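Local coordinates for outer surface protein (Borrelia burgdorferi, PDB 5IZT) that is of unknown function but belongs to a family of mostly helical Borrelia surface lipoproteins related to the complement regulator-binding protein CRASP-1, at residues Glu194-Thr198 against Gln199-Gly203. Sequence-based numbering, arbitrary orientation.
Sequences EKNKT and QNNFG
The backbone carbonyl of N196 is approached from both faces where helix 179-197 gives way to loop, a worked example of a backbone oxygen near the C-terminal end of a helix shared by a backbone and a side-chain donor. Q199 N comes over one face at 3.3 Å from N196 O, standing 56° out of the carbonyl plane, and N201 ND2 comes over the opposite face at 3.0 Å from N196 O. The amide of N201 meets this oxygen within its own plane and lies nearly parallel to the side-chain amide of N196, the two planes only 15° apart. Two donors thus grip one oxygen, and the N201 side chain reaches back to the helix end while its backbone runs on outward. Beside them, T198 turns its hydroxyl between its own backbone N and carbonyl carbon, from where OG1 donates back to K195 O, which T198 N also reaches. K197 NZ bridges to E194 OE2, and K195 NZ forms a salt bridge with E302; T198 packs on Q294 and E298 of helix 280-316. Further on, N200 OD1 accepts from F202 N in an Asx turn and also from F204 N. Q199 bends at chi2 (-61°), bringing its amide alongside T198, with NE2 donating to T198 OG1 in a short, bent bond of 2.6 Å.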
# COMPACT_ATOMS: atom_id res chain seq x y z
N GLU A 194 -1.26 2.21 -13.50
CA GLU A 194 -1.04 1.96 -12.08
C GLU A 194 -0.42 0.59 -11.83
O GLU A 194 0.46 0.45 -10.97
CB GLU A 194 -2.35 2.11 -11.31
CG GLU A 194 -2.84 3.53 -11.27
CD GLU A 194 -1.84 4.45 -10.60
OE1 GLU A 194 -1.17 4.02 -9.62
OE2 GLU A 194 -1.70 5.60 -11.05
N LYS A 195 -0.88 -0.44 -12.56
CA LYS A 195 -0.26 -1.76 -12.43
C LYS A 195 1.22 -1.70 -12.75
O LYS A 195 2.03 -2.33 -12.07
CB LYS A 195 -0.94 -2.77 -13.35
CG LYS A 195 -2.38 -3.10 -13.01
CD LYS A 195 -2.97 -4.07 -14.04
CE LYS A 195 -2.47 -5.49 -13.82
NZ LYS A 195 -3.13 -6.13 -12.64
N ASN A 196 1.58 -0.95 -13.81
CA ASN A 196 2.99 -0.84 -14.18
C ASN A 196 3.82 -0.25 -13.06
O ASN A 196 4.96 -0.67 -12.84
CB ASN A 196 3.16 -0.01 -15.45
CG ASN A 196 4.57 -0.09 -16.01
OD1 ASN A 196 5.33 0.88 -15.97
ND2 ASN A 196 4.94 -1.27 -16.52
N LYS A 197 3.27 0.73 -12.33
CA LYS A 197 4.03 1.37 -11.25
C LYS A 197 4.17 0.48 -10.02
O LYS A 197 5.00 0.78 -9.16
CB LYS A 197 3.38 2.69 -10.86
CG LYS A 197 3.67 3.80 -11.83
CD LYS A 197 3.16 5.12 -11.31
CE LYS A 197 1.64 5.16 -11.31
NZ LYS A 197 1.11 6.49 -10.89
N THR A 198 3.37 -0.57 -9.89
CA THR A 198 3.55 -1.47 -8.75
C THR A 198 4.76 -2.37 -8.92
O THR A 198 5.12 -3.09 -7.98
CB THR A 198 2.31 -2.34 -8.53
OG1 THR A 198 2.21 -3.29 -9.59
CG2 THR A 198 1.06 -1.49 -8.50
N GLN A 199 5.41 -2.35 -10.08
CA GLN A 199 6.62 -3.14 -10.28
C GLN A 199 7.86 -2.27 -10.18
O GLN A 199 7.84 -1.07 -10.48
CB GLN A 199 6.58 -3.86 -11.63
CG GLN A 199 5.23 -4.50 -11.95
CD GLN A 199 4.85 -5.55 -10.92
OE1 GLN A 199 5.57 -6.55 -10.75
NE2 GLN A 199 3.74 -5.34 -10.23
N ASN A 200 8.95 -2.89 -9.74
CA ASN A 200 10.23 -2.20 -9.66
C ASN A 200 10.76 -2.03 -11.07
O ASN A 200 11.33 -2.96 -11.65
CB ASN A 200 11.20 -2.99 -8.80
CG ASN A 200 12.61 -2.43 -8.85
OD1 ASN A 200 12.84 -1.34 -9.38
ND2 ASN A 200 13.55 -3.18 -8.30
N ASN A 201 10.60 -0.82 -11.63
CA ASN A 201 11.16 -0.47 -12.93
C ASN A 201 12.41 0.40 -12.81
O ASN A 201 12.77 1.09 -13.77
CB ASN A 201 10.11 0.25 -13.79
CG ASN A 201 8.80 -0.51 -13.87
OD1 ASN A 201 8.79 -1.71 -14.18
ND2 ASN A 201 7.69 0.17 -13.59
N PHE A 202 13.07 0.38 -11.65
CA PHE A 202 14.16 1.32 -11.37
C PHE A 202 15.48 0.63 -11.06
O PHE A 202 16.43 1.31 -10.64
CB PHE A 202 13.82 2.23 -10.18
CG PHE A 202 12.50 2.95 -10.29
CD1 PHE A 202 11.78 3.26 -9.14
CD2 PHE A 202 11.99 3.36 -11.52
CE1 PHE A 202 10.57 3.92 -9.22
CE2 PHE A 202 10.78 4.03 -11.61
CZ PHE A 202 10.07 4.31 -10.46
N GLY A 203 15.59 -0.69 -11.23
CA GLY A 203 16.79 -1.38 -10.77
C GLY A 203 16.98 -1.30 -9.27
O GLY A 203 18.09 -1.51 -8.76